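Side-chain contacts in soluble epoxide hydrolase (PDB 4INZ), which belongs to the alpha/beta hydrolase superfamily and has a mostly parallel central sheet flanked by helices, with a helical cap above it: residues I33-G38 with H56-F61; Q249-N254 with Q292-V297; V91-I96 with G120-Y125; L185-G190 with D199-Y204. The protein carries 1 engineered substitution. All coordinates share one frame; numbering follows the deposited sequence.

Contact 1. Residues I33-G38 with H56-F61; sequences ISKGQG and HQIDEF
In the alpha/beta hydrolase core, strand 28-36 carries I33 and K35 against I58 of helix 55-61, one of the helices that flank the central sheet. The two short segments run roughly the same way, 24° apart, and their axes come within 8.1 Å. I58 sits at the middle of the contact and uses both branches. Its CD1 meets I33 CG2 at 4.0 Å, the two isoleucines crossing at about a right angle. Its CG2 rests on the aliphatic part of K35, 3.9 Å from K35 CB and equally close to K35 CD. The lysine can line the helix in this way because it stays extended through chi3 and turns only at chi4 (-65°), which swings the ammonium back toward the end of the helix. There K35 NZ donates to a water at 3.0 Å, and that water donates to D59 O at 2.8 Å; S62 OG, which also bonds I58 O, is a direct partner of the same nitrogen. The carboxylate of D59 stays apart, with K35 NZ 5.2 Å from D59 OD1, so attraction between the charges is probably modest near the surface. Deeper in, I58 also packs on T67 and A69 of strand 66-70, which pairs with strand 28-36, while F61 turns to W299 and M298 of helix 291-303.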
loop_
_atom_site.group_PDB
_atom_site.type_symbol
_atom_site.label_atom_id
_atom_site.label_comp_id
_atom_site.label_asym_id
_atom_site.label_seq_id
_atom_site.Cartn_x
_atom_site.Cartn_y
_atom_site.Cartn_z
ATOM N N ILE A 33 -7.334 -10.834 6.856
ATOM C CA ILE A 33 -8.125 -10.605 8.059
ATOM C C ILE A 33 -9.496 -10.135 7.632
ATOM O O ILE A 33 -9.609 -9.294 6.740
ATOM C CB ILE A 33 -7.549 -9.455 8.908
ATOM C CG1 ILE A 33 -6.120 -9.733 9.337
ATOM C CG2 ILE A 33 -8.428 -9.203 10.131
ATOM C CD1 ILE A 33 -5.536 -8.576 10.128
ATOM N N SER A 34 -10.534 -10.652 8.287
ATOM C CA SER A 34 -11.906 -10.312 7.942
ATOM C C SER A 34 -12.713 -9.992 9.196
ATOM O O SER A 34 -12.595 -10.684 10.212
ATOM C CB SER A 34 -12.552 -11.475 7.184
ATOM O OG SER A 34 -13.943 -11.274 7.005
ATOM N N LYS A 35 -13.523 -8.939 9.120
ATOM C CA LYS A 35 -14.428 -8.575 10.206
ATOM C C LYS A 35 -15.624 -7.804 9.645
ATOM O O LYS A 35 -15.528 -7.193 8.588
ATOM C CB LYS A 35 -13.689 -7.742 11.259
ATOM C CG LYS A 35 -14.404 -7.608 12.595
ATOM C CD LYS A 35 -13.554 -6.813 13.590
ATOM C CE LYS A 35 -14.193 -6.768 14.979
ATOM N NZ LYS A 35 -15.498 -6.028 15.007
ATOM N N GLY A 36 -16.756 -7.849 10.338
ATOM C CA GLY A 36 -17.912 -7.077 9.927
ATOM C C GLY A 36 -18.745 -7.676 8.813
ATOM O O GLY A 36 -18.654 -8.863 8.514
ATOM N N GLN A 37 -19.563 -6.832 8.194
ATOM C CA GLN A 37 -20.550 -7.271 7.218
ATOM C C GLN A 37 -21.040 -6.062 6.434
ATOM O O GLN A 37 -20.938 -4.924 6.902
ATOM C CB GLN A 37 -21.734 -7.936 7.926
ATOM C CG GLN A 37 -22.488 -7.011 8.882
ATOM C CD GLN A 37 -21.646 -6.555 10.067
ATOM O OE1 GLN A 37 -21.139 -7.372 10.834
ATOM N NE2 GLN A 37 -21.497 -5.241 10.220
ATOM N N GLY A 38 -21.573 -6.307 5.242
ATOM C CA GLY A 38 -22.042 -5.228 4.393
ATOM C C GLY A 38 -21.198 -5.077 3.143
ATOM O O GLY A 38 -20.625 -6.053 2.652
ATOM N N HIS A 56 -6.732 -0.521 13.271
ATOM C CA HIS A 56 -7.611 0.505 13.829
ATOM C C HIS A 56 -8.789 0.824 12.916
ATOM O O HIS A 56 -9.867 1.206 13.388
ATOM C CB HIS A 56 -6.833 1.779 14.145
ATOM C CG HIS A 56 -5.746 1.585 15.155
ATOM N ND1 HIS A 56 -6.002 1.266 16.472
ATOM C CD2 HIS A 56 -4.399 1.671 15.043
ATOM C CE1 HIS A 56 -4.858 1.159 17.127
ATOM N NE2 HIS A 56 -3.870 1.410 16.285
ATOM N N GLN A 57 -8.582 0.682 11.611
ATOM C CA GLN A 57 -9.672 0.881 10.659
ATOM C C GLN A 57 -10.573 -0.345 10.604
ATOM O O GLN A 57 -11.781 -0.224 10.440
ATOM C CB GLN A 57 -9.137 1.224 9.260
ATOM C CG GLN A 57 -8.535 2.628 9.158
ATOM C CD GLN A 57 -7.227 2.738 9.911
ATOM O OE1 GLN A 57 -6.333 1.895 9.757
ATOM N NE2 GLN A 57 -7.101 3.777 10.730
ATOM N N ILE A 58 -9.982 -1.526 10.731
ATOM C CA ILE A 58 -10.779 -2.749 10.830
ATOM C C ILE A 58 -11.740 -2.639 12.022
ATOM O O ILE A 58 -12.936 -2.917 11.898
ATOM C CB ILE A 58 -9.886 -3.993 10.969
ATOM C CG1 ILE A 58 -9.145 -4.236 9.657
ATOM C CG2 ILE A 58 -10.725 -5.231 11.336
ATOM C CD1 ILE A 58 -8.037 -5.257 9.770
ATOM N N ASP A 59 -11.225 -2.210 13.171
ATOM C CA ASP A 59 -12.072 -2.095 14.361
ATOM C C ASP A 59 -13.159 -1.035 14.201
ATOM O O ASP A 59 -14.297 -1.214 14.653
ATOM C CB ASP A 59 -11.230 -1.811 15.607
ATOM C CG ASP A 59 -10.389 -3.006 16.026
ATOM O OD1 ASP A 59 -10.688 -4.141 15.586
ATOM O OD2 ASP A 59 -9.430 -2.810 16.802
ATOM N N GLU A 60 -12.813 0.069 13.548
ATOM C CA GLU A 60 -13.734 1.195 13.464
ATOM C C GLU A 60 -14.830 0.984 12.427
ATOM O O GLU A 60 -15.986 1.337 12.654
ATOM C CB GLU A 60 -12.976 2.495 13.162
ATOM C CG GLU A 60 -13.889 3.678 12.871
ATOM C CD GLU A 60 -14.641 4.191 14.103
ATOM O OE1 GLU A 60 -14.301 3.800 15.240
ATOM O OE2 GLU A 60 -15.579 4.997 13.928
ATOM N N PHE A 61 -14.468 0.413 11.284
ATOM C CA PHE A 61 -15.408 0.336 10.162
ATOM C C PHE A 61 -16.137 -0.994 10.021
ATOM O O PHE A 61 -17.004 -1.135 9.158
ATOM C CB PHE A 61 -14.710 0.737 8.859
ATOM C CG PHE A 61 -14.316 2.181 8.838
ATOM C CD1 PHE A 61 -15.224 3.151 8.437
ATOM C CD2 PHE A 61 -13.057 2.577 9.274
ATOM C CE1 PHE A 61 -14.872 4.491 8.448
ATOM C CE2 PHE A 61 -12.703 3.915 9.292
ATOM C CZ PHE A 61 -13.611 4.871 8.877
HETATM O O HOH W 1 -14.987 -3.343 16.289
#

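Contact 2. Residues Q249-N254 with Q292-V297; sequences QIIWGN and QEVNNV
I251 of strand 248-253 points its branches at V294 and V297 of helix 291-303, the last helix of the chain, which lies against the sheet of the alpha/beta hydrolase fold. Strand and helix run nearly antiparallel, at 166°, with their axes 10.0 Å apart at the closest point. The dense part is purely aliphatic. I251 CG2 packs on V294 CG2 at 3.9 Å, and its other branch runs out to bring I251 CD1 within 4.0 Å of V297 CG1, the two residues meeting tip to tip. Holding CG1 of I251 beside the backbone N (chi1 -56°) spreads the branches apart, one for each valine, which lie about one turn apart on the helix. Toward Q249 the contact turns polar, and V297 is only partly buried. Here V297 CG1 lies over the flat face of the Q249 amide, in van der Waals contact 3.7 Å from Q249 NE2. The amide is steadied from its own strand: Q249 NE2 donates to I250 O at 3.0 Å in a fairly straight bond, approaching from 46° above the carbonyl plane. This bond gives the buried amide nitrogen a partner and helps to fix the rotation of the group under the valine. On the far side of the helix, Q292 and N296 face solvent. Neighbouring elements close the rest: I251 and V294 also reach F137 of strand 131-137, V294 touches Q57 of helix 55-61, and E293 leans on H277 and L279 of the edge strand 274-279.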
loop_
_atom_site.group_PDB
_atom_site.type_symbol
_atom_site.label_atom_id
_atom_site.label_comp_id
_atom_site.label_asym_id
_atom_site.label_seq_id
_atom_site.Cartn_x
_atom_site.Cartn_y
_atom_site.Cartn_z
ATOM N N GLN A 249 -10.265 9.954 -1.862
ATOM C CA GLN A 249 -9.781 10.677 -0.695
ATOM C C GLN A 249 -8.319 10.328 -0.471
ATOM O O GLN A 249 -7.975 9.147 -0.396
ATOM C CB GLN A 249 -10.562 10.277 0.558
ATOM C CG GLN A 249 -9.969 10.867 1.844
ATOM C CD GLN A 249 -10.346 12.326 2.041
ATOM O OE1 GLN A 249 -11.519 12.693 1.946
ATOM N NE2 GLN A 249 -9.353 13.163 2.316
ATOM N N ILE A 250 -7.471 11.352 -0.359
ATOM C CA ILE A 250 -6.080 11.169 0.030
ATOM C C ILE A 250 -5.934 11.528 1.503
ATOM O O ILE A 250 -6.471 12.544 1.951
ATOM C CB ILE A 250 -5.134 12.103 -0.737
ATOM C CG1 ILE A 250 -5.316 11.968 -2.249
ATOM C CG2 ILE A 250 -3.692 11.879 -0.298
ATOM C CD1 ILE A 250 -5.333 10.573 -2.741
ATOM N N ILE A 251 -5.216 10.692 2.253
ATOM C CA ILE A 251 -4.895 10.973 3.656
ATOM C C ILE A 251 -3.389 10.823 3.805
ATOM O O ILE A 251 -2.857 9.722 3.697
ATOM C CB ILE A 251 -5.633 10.016 4.609
ATOM C CG1 ILE A 251 -7.143 10.100 4.344
ATOM C CG2 ILE A 251 -5.313 10.361 6.063
ATOM C CD1 ILE A 251 -7.991 9.139 5.172
ATOM N N TRP A 252 -2.701 11.938 4.039
ATOM C CA TRP A 252 -1.275 12.018 3.748
ATOM C C TRP A 252 -0.481 12.552 4.921
ATOM O O TRP A 252 -0.757 13.647 5.408
ATOM C CB TRP A 252 -1.072 12.962 2.560
ATOM C CG TRP A 252 0.319 12.948 2.002
ATOM C CD1 TRP A 252 1.388 13.676 2.439
ATOM C CD2 TRP A 252 0.787 12.173 0.893
ATOM N NE1 TRP A 252 2.496 13.399 1.668
ATOM C CE2 TRP A 252 2.151 12.482 0.711
ATOM C CE3 TRP A 252 0.184 11.255 0.032
ATOM C CZ2 TRP A 252 2.920 11.900 -0.297
ATOM C CZ3 TRP A 252 0.951 10.682 -0.972
ATOM C CH2 TRP A 252 2.303 11.002 -1.122
ATOM N N GLY A 253 0.518 11.790 5.363
ATOM C CA GLY A 253 1.378 12.239 6.443
ATOM C C GLY A 253 2.473 13.130 5.891
ATOM O O GLY A 253 3.291 12.679 5.088
ATOM N N ASN A 254 2.503 14.393 6.311
ATOM C CA ASN A 254 3.469 15.331 5.741
ATOM C C ASN A 254 4.937 15.009 6.019
ATOM O O ASN A 254 5.816 15.418 5.252
ATOM C CB ASN A 254 3.168 16.768 6.187
ATOM C CG ASN A 254 1.988 17.364 5.460
ATOM O OD1 ASN A 254 1.556 16.838 4.436
ATOM N ND2 ASN A 254 1.464 18.478 5.978
ATOM N N GLN A 292 -7.329 8.037 15.088
ATOM C CA GLN A 292 -8.584 8.744 15.318
ATOM C C GLN A 292 -8.799 9.840 14.274
ATOM O O GLN A 292 -9.880 9.953 13.688
ATOM C CB GLN A 292 -8.651 9.337 16.726
ATOM C CG GLN A 292 -9.960 10.065 16.971
ATOM C CD GLN A 292 -10.175 10.445 18.430
ATOM O OE1 GLN A 292 -9.590 9.850 19.340
ATOM N NE2 GLN A 292 -11.022 11.441 18.656
ATOM N N GLU A 293 -7.770 10.653 14.048
ATOM C CA GLU A 293 -7.849 11.697 13.022
ATOM C C GLU A 293 -8.164 11.086 11.649
ATOM O O GLU A 293 -9.019 11.580 10.901
ATOM C CB GLU A 293 -6.541 12.488 12.949
ATOM C CG GLU A 293 -6.605 13.606 11.930
ATOM C CD GLU A 293 -5.383 14.495 11.933
ATOM O OE1 GLU A 293 -4.510 14.315 12.809
ATOM O OE2 GLU A 293 -5.301 15.386 11.057
ATOM N N VAL A 294 -7.450 10.019 11.315
ATOM C CA VAL A 294 -7.654 9.329 10.045
ATOM C C VAL A 294 -9.077 8.783 9.922
ATOM O O VAL A 294 -9.753 8.971 8.895
ATOM C CB VAL A 294 -6.645 8.172 9.888
ATOM C CG1 VAL A 294 -7.084 7.218 8.784
ATOM C CG2 VAL A 294 -5.240 8.726 9.616
ATOM N N ASN A 295 -9.539 8.109 10.968
ATOM C CA ASN A 295 -10.863 7.494 10.929
ATOM C C ASN A 295 -11.958 8.527 10.721
ATOM O O ASN A 295 -12.925 8.287 9.993
ATOM C CB ASN A 295 -11.120 6.660 12.186
ATOM C CG ASN A 295 -10.332 5.358 12.184
ATOM O OD1 ASN A 295 -9.759 4.970 11.159
ATOM N ND2 ASN A 295 -10.312 4.667 13.328
ATOM N N ASN A 296 -11.802 9.689 11.340
ATOM C CA ASN A 296 -12.821 10.723 11.203
ATOM C C ASN A 296 -12.859 11.303 9.792
ATOM O O ASN A 296 -13.927 11.655 9.288
ATOM C CB ASN A 296 -12.642 11.817 12.254
ATOM C CG ASN A 296 -13.118 11.377 13.625
ATOM O OD1 ASN A 296 -13.912 10.441 13.743
ATOM N ND2 ASN A 296 -12.629 12.041 14.669
ATOM N N VAL A 297 -11.693 11.390 9.158
ATOM C CA VAL A 297 -11.615 11.856 7.775
ATOM C C VAL A 297 -12.224 10.819 6.827
ATOM O O VAL A 297 -12.944 11.168 5.883
ATOM C CB VAL A 297 -10.160 12.179 7.358
ATOM C CG1 VAL A 297 -10.080 12.474 5.855
ATOM C CG2 VAL A 297 -9.637 13.375 8.166
#

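Contact 3. Residues V91-I96 with G120-Y125; sequences VLVEDI and GWTFAY
F123 of helix 115-126 presents its ring to V93 and I96 of helix 89-102. I96 CG2 stands over the centre of one face, 3.9 Å from the ring centroid and 3° off the normal, a nearly ideal CH-pi contact. A second approach comes from V93, whose CG1 lies at the ring edge, in its plane, 3.8 Å from F123 CD1. The carbonyl of V93 reaches the same atom obliquely, V93 O lying 3.7 Å from F123 CD1. Alongside, the other methyl of the valine, V93 CG2, packs on T122 CG2 at 3.9 Å. With CG anti to the backbone N (chi1 178°), the phenylalanine ring reaches helix 89-102. The short segments cross at -70° with axes 9.6 Å apart.

In the next shell, F123 is bordered by R97 and I100 of helix 89-102, meets the ring of Y127 and touches V131 of strand 131-137. T122 turns its hydroxyl back to its own helix, OG1 bonding G118 O, which leaves the methyl to face V93; I89 and F237 lie around the same threonine. On helix 89-102, D95 ties its position to R73 by a salt bridge and to N26 by a hydrogen bond. As in related hydrolases, helix 115-126 probably starts from the nucleophile elbow that follows strand 108-112.

All four touching residues are buried, and no hydrogen bond or salt bridge crosses between the segments, so the contact probably rests on van der Waals packing and the burial of apolar surface, with the electron-rich ring face receiving the isoleucine methyl.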
loop_
_atom_site.group_PDB
_atom_site.type_symbol
_atom_site.label_atom_id
_atom_site.label_comp_id
_atom_site.label_asym_id
_atom_site.label_seq_id
_atom_site.Cartn_x
_atom_site.Cartn_y
_atom_site.Cartn_z
ATOM N N VAL A 91 0.289 -9.128 -12.439
ATOM C CA VAL A 91 -0.044 -10.239 -11.555
ATOM C C VAL A 91 -0.710 -9.718 -10.290
ATOM O O VAL A 91 -1.752 -10.224 -9.868
ATOM C CB VAL A 91 1.202 -11.056 -11.175
ATOM C CG1 VAL A 91 0.815 -12.198 -10.239
ATOM C CG2 VAL A 91 1.872 -11.595 -12.433
ATOM N N LEU A 92 -0.105 -8.693 -9.699
ATOM C CA LEU A 92 -0.624 -8.086 -8.479
ATOM C C LEU A 92 -2.020 -7.504 -8.687
ATOM O O LEU A 92 -2.884 -7.621 -7.822
ATOM C CB LEU A 92 0.333 -6.993 -8.002
ATOM C CG LEU A 92 1.746 -7.495 -7.688
ATOM C CD1 LEU A 92 2.724 -6.342 -7.581
ATOM C CD2 LEU A 92 1.757 -8.335 -6.413
ATOM N N VAL A 93 -2.232 -6.871 -9.837
ATOM C CA VAL A 93 -3.532 -6.296 -10.164
ATOM C C VAL A 93 -4.602 -7.379 -10.305
ATOM O O VAL A 93 -5.740 -7.199 -9.871
ATOM C CB VAL A 93 -3.469 -5.426 -11.451
ATOM C CG1 VAL A 93 -4.873 -5.139 -11.991
ATOM C CG2 VAL A 93 -2.721 -4.123 -11.184
ATOM N N GLU A 94 -4.231 -8.509 -10.903
ATOM C CA GLU A 94 -5.163 -9.625 -11.048
ATOM C C GLU A 94 -5.491 -10.247 -9.690
ATOM O O GLU A 94 -6.620 -10.690 -9.461
ATOM C CB GLU A 94 -4.618 -10.679 -12.017
ATOM C CG GLU A 94 -5.489 -11.926 -12.131
ATOM C CD GLU A 94 -6.775 -11.706 -12.927
ATOM O OE1 GLU A 94 -7.031 -10.571 -13.381
ATOM O OE2 GLU A 94 -7.533 -12.686 -13.103
ATOM N N ASP A 95 -4.513 -10.276 -8.788
ATOM C CA ASP A 95 -4.778 -10.729 -7.426
ATOM C C ASP A 95 -5.959 -9.953 -6.873
ATOM O O ASP A 95 -6.899 -10.532 -6.331
ATOM C CB ASP A 95 -3.573 -10.502 -6.503
ATOM C CG ASP A 95 -2.497 -11.558 -6.662
ATOM O OD1 ASP A 95 -2.715 -12.537 -7.411
ATOM O OD2 ASP A 95 -1.432 -11.407 -6.022
ATOM N N ILE A 96 -5.899 -8.629 -7.009
ATOM C CA ILE A 96 -6.905 -7.769 -6.410
ATOM C C ILE A 96 -8.259 -7.996 -7.062
ATOM O O ILE A 96 -9.279 -8.055 -6.381
ATOM C CB ILE A 96 -6.510 -6.279 -6.491
ATOM C CG1 ILE A 96 -5.137 -6.061 -5.846
ATOM C CG2 ILE A 96 -7.567 -5.406 -5.814
ATOM C CD1 ILE A 96 -5.017 -6.602 -4.419
ATOM N N GLY A 120 -3.052 -0.373 -6.020
ATOM C CA GLY A 120 -4.436 0.057 -5.947
ATOM C C GLY A 120 -4.810 1.173 -6.905
ATOM O O GLY A 120 -5.892 1.133 -7.491
ATOM N N TRP A 121 -3.942 2.174 -7.055
ATOM C CA TRP A 121 -4.182 3.227 -8.040
ATOM C C TRP A 121 -4.278 2.586 -9.417
ATOM O O TRP A 121 -5.198 2.869 -10.192
ATOM C CB TRP A 121 -3.040 4.252 -8.055
ATOM C CG TRP A 121 -3.095 5.359 -6.998
ATOM C CD1 TRP A 121 -2.251 5.514 -5.934
ATOM C CD2 TRP A 121 -4.001 6.475 -6.954
ATOM N NE1 TRP A 121 -2.590 6.639 -5.215
ATOM C CE2 TRP A 121 -3.661 7.248 -5.822
ATOM C CE3 TRP A 121 -5.074 6.888 -7.752
ATOM C CZ2 TRP A 121 -4.348 8.411 -5.473
ATOM C CZ3 TRP A 121 -5.759 8.044 -7.404
ATOM C CH2 TRP A 121 -5.390 8.794 -6.277
ATOM N N THR A 122 -3.315 1.719 -9.717
ATOM C CA THR A 122 -3.277 1.047 -11.012
ATOM C C THR A 122 -4.554 0.233 -11.238
ATOM O O THR A 122 -5.149 0.274 -12.318
ATOM C CB THR A 122 -2.032 0.150 -11.138
ATOM O OG1 THR A 122 -0.853 0.948 -10.964
ATOM C CG2 THR A 122 -1.984 -0.524 -12.502
ATOM N N PHE A 123 -4.981 -0.488 -10.206
ATOM C CA PHE A 123 -6.205 -1.273 -10.283
ATOM C C PHE A 123 -7.432 -0.391 -10.521
ATOM O O PHE A 123 -8.302 -0.732 -11.325
ATOM C CB PHE A 123 -6.403 -2.102 -9.009
ATOM C CG PHE A 123 -7.676 -2.893 -9.007
ATOM C CD1 PHE A 123 -7.750 -4.109 -9.678
ATOM C CD2 PHE A 123 -8.809 -2.408 -8.374
ATOM C CE1 PHE A 123 -8.929 -4.836 -9.695
ATOM C CE2 PHE A 123 -9.987 -3.132 -8.380
ATOM C CZ PHE A 123 -10.050 -4.348 -9.048
ATOM N N ALA A 124 -7.514 0.731 -9.808
ATOM C CA ALA A 124 -8.649 1.643 -9.958
ATOM C C ALA A 124 -8.713 2.228 -11.368
ATOM O O ALA A 124 -9.795 2.396 -11.932
ATOM C CB ALA A 124 -8.586 2.764 -8.915
ATOM N N TYR A 125 -7.551 2.540 -11.933
ATOM C CA TYR A 125 -7.492 3.082 -13.286
ATOM C C TYR A 125 -7.932 2.049 -14.323
ATOM O O TYR A 125 -8.639 2.373 -15.279
ATOM C CB TYR A 125 -6.079 3.579 -13.609
ATOM C CG TYR A 125 -5.844 5.047 -13.318
ATOM C CD1 TYR A 125 -6.066 6.017 -14.297
ATOM C CD2 TYR A 125 -5.390 5.466 -12.071
ATOM C CE1 TYR A 125 -5.848 7.361 -14.038
ATOM C CE2 TYR A 125 -5.171 6.807 -11.803
ATOM C CZ TYR A 125 -5.401 7.751 -12.790
ATOM O OH TYR A 125 -5.181 9.086 -12.524
#

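Contact 4. Residues L185-G190 with D199-Y204; sequences LVIDPG and DDVQAY
The ring of Y204 is met off-centre by V186 CG1, which lies 4.2 Å from the ring centroid and 29° off its normal, a CH-pi contact. At the ring edge, in plane, lies D200 O of the tyrosine's own helix, and F50 adds an edge-to-face contact from the loop after strand 40-44. This belongs to the cap of the fold, the helical part inserted between strands 131-137 and 248-253, where helices 169-193 and 198-210 form an antiparallel hairpin (177°) with axes 10.8 Å apart.

The nearest ring atom to the valine is Y204 CE1, 3.8 Å from V186 CG1, and the two side chains cross at about a right angle. I187 fills the next position, sliding past the tyrosine in the opposite direction: I187 CD1 comes to 3.8 Å from Y204 CB, at the root of the ring. Its CG2, anti to the backbone N (chi1 -61°), is sent to V201 instead, I187 CG2 lying 4.0 Å from V201 CG2 and nearly as close to CG1.

The helix that offers V186 and I187 is irregular. It widens into a pi-type turn at 185-187 and kinks at P189, whose nitrogen has no hydrogen to give; the following bond, G190 N to V186 O, is weak at 3.4 Å. Across the hairpin, D200 is tied to the core by its OD1, which bonds H52 NE2, while its OD2 accepts a hydrogen bond from the backbone N of T197. The tyrosine hydroxyl is held from the core side, Y204 OH being hydrogen-bonded to D49 OD1.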
loop_
_atom_site.group_PDB
_atom_site.type_symbol
_atom_site.label_atom_id
_atom_site.label_comp_id
_atom_site.label_asym_id
_atom_site.label_seq_id
_atom_site.Cartn_x
_atom_site.Cartn_y
_atom_site.Cartn_z
ATOM N N LEU A 185 13.649 0.033 10.660
ATOM C CA LEU A 185 12.806 0.763 9.726
ATOM C C LEU A 185 11.429 1.071 10.314
ATOM O O LEU A 185 10.960 2.206 10.238
ATOM C CB LEU A 185 12.678 -0.018 8.417
ATOM C CG LEU A 185 11.956 0.639 7.246
ATOM C CD1 LEU A 185 12.554 2.006 6.944
ATOM C CD2 LEU A 185 12.029 -0.270 6.020
ATOM N N VAL A 186 10.802 0.070 10.923
ATOM C CA VAL A 186 9.410 0.183 11.362
ATOM C C VAL A 186 9.196 0.072 12.872
ATOM O O VAL A 186 8.389 0.806 13.446
ATOM C CB VAL A 186 8.536 -0.886 10.666
ATOM C CG1 VAL A 186 7.207 -1.065 11.396
ATOM C CG2 VAL A 186 8.315 -0.510 9.214
ATOM N N ILE A 187 9.903 -0.849 13.518
ATOM C CA ILE A 187 9.649 -1.127 14.927
ATOM C C ILE A 187 10.171 -0.027 15.842
ATOM O O ILE A 187 9.444 0.500 16.686
ATOM C CB ILE A 187 10.271 -2.469 15.366
ATOM C CG1 ILE A 187 9.660 -3.623 14.567
ATOM C CG2 ILE A 187 10.073 -2.682 16.863
ATOM C CD1 ILE A 187 8.150 -3.636 14.587
ATOM N N ASP A 188 11.441 0.310 15.687
ATOM C CA ASP A 188 12.058 1.275 16.583
ATOM C C ASP A 188 11.293 2.608 16.657
ATOM O O ASP A 188 10.986 3.082 17.745
ATOM C CB ASP A 188 13.536 1.459 16.238
ATOM C CG ASP A 188 14.356 0.208 16.519
ATOM O OD1 ASP A 188 13.844 -0.697 17.216
ATOM O OD2 ASP A 188 15.513 0.128 16.052
ATOM N N PRO A 189 10.955 3.204 15.504
ATOM C CA PRO A 189 10.197 4.462 15.586
ATOM C C PRO A 189 8.768 4.313 16.130
ATOM O O PRO A 189 8.279 5.209 16.826
ATOM C CB PRO A 189 10.183 4.969 14.138
ATOM C CG PRO A 189 10.601 3.816 13.300
ATOM C CD PRO A 189 11.469 2.954 14.148
ATOM N N GLY A 190 8.103 3.205 15.815
ATOM C CA GLY A 190 6.747 2.994 16.293
ATOM C C GLY A 190 6.678 2.785 17.797
ATOM O O GLY A 190 5.740 3.223 18.461
ATOM N N ASP A 199 2.446 -6.086 21.818
ATOM C CA ASP A 199 1.753 -7.081 21.010
ATOM C C ASP A 199 1.847 -6.746 19.522
ATOM O O ASP A 199 1.949 -7.647 18.685
ATOM C CB ASP A 199 0.297 -7.244 21.451
ATOM C CG ASP A 199 0.167 -7.980 22.782
ATOM O OD1 ASP A 199 1.194 -8.460 23.313
ATOM O OD2 ASP A 199 -0.967 -8.093 23.295
ATOM N N ASP A 200 1.822 -5.459 19.184
ATOM C CA ASP A 200 1.984 -5.071 17.784
ATOM C C ASP A 200 3.363 -5.478 17.288
ATOM O O ASP A 200 3.517 -5.959 16.160
ATOM C CB ASP A 200 1.826 -3.559 17.589
ATOM C CG ASP A 200 0.410 -3.084 17.812
ATOM O OD1 ASP A 200 -0.546 -3.832 17.505
ATOM O OD2 ASP A 200 0.261 -1.944 18.293
ATOM N N VAL A 201 4.373 -5.262 18.128
ATOM C CA VAL A 201 5.742 -5.609 17.768
ATOM C C VAL A 201 5.836 -7.110 17.500
ATOM O O VAL A 201 6.425 -7.540 16.506
ATOM C CB VAL A 201 6.749 -5.177 18.874
ATOM C CG1 VAL A 201 8.132 -5.777 18.625
ATOM C CG2 VAL A 201 6.827 -3.655 18.953
ATOM N N GLN A 202 5.231 -7.901 18.377
ATOM C CA GLN A 202 5.224 -9.354 18.218
ATOM C C GLN A 202 4.536 -9.771 16.921
ATOM O O GLN A 202 4.985 -10.696 16.232
ATOM C CB GLN A 202 4.538 -10.019 19.415
ATOM C CG GLN A 202 4.538 -11.545 19.353
ATOM C CD GLN A 202 5.936 -12.116 19.427
ATOM O OE1 GLN A 202 6.510 -12.228 20.512
ATOM N NE2 GLN A 202 6.500 -12.475 18.267
ATOM N N ALA A 203 3.443 -9.093 16.590
ATOM C CA ALA A 203 2.722 -9.401 15.363
ATOM C C ALA A 203 3.590 -9.112 14.143
ATOM O O ALA A 203 3.610 -9.886 13.190
ATOM C CB ALA A 203 1.422 -8.625 15.284
ATOM N N TYR A 204 4.295 -7.990 14.169
ATOM C CA TYR A 204 5.201 -7.659 13.079
ATOM C C TYR A 204 6.321 -8.683 12.968
ATOM O O TYR A 204 6.642 -9.133 11.867
ATOM C CB TYR A 204 5.795 -6.267 13.268
ATOM C CG TYR A 204 5.053 -5.181 12.528
ATOM C CD1 TYR A 204 5.431 -4.815 11.246
ATOM C CD2 TYR A 204 3.979 -4.518 13.113
ATOM C CE1 TYR A 204 4.776 -3.814 10.563
ATOM C CE2 TYR A 204 3.307 -3.512 12.432
ATOM C CZ TYR A 204 3.710 -3.167 11.155
ATOM O OH TYR A 204 3.053 -2.166 10.467
#

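Overall arrangement
Contacts 1 and 2 lie 17 Å apart between centres and are joined directly by the helices they use: Q57 NE2 makes a probable hydrogen bond of 2.9 Å with N295 OD1. Contact 3 belongs to the opposite face of the same sheet. It meets contact 2 through strand 248-253, where I250 CD1 packs on W121 CZ2 at 3.6 Å while the adjacent I251 faces the C-terminal helix. Contact 4 stands apart in the cap, about 6 Å from contact 1 between nearest atoms and 28 Å from contact 3 between centres, across the centre of the chain. In this family the active site typically lies between cap, here contact 4, and core, here contacts 1 to 3.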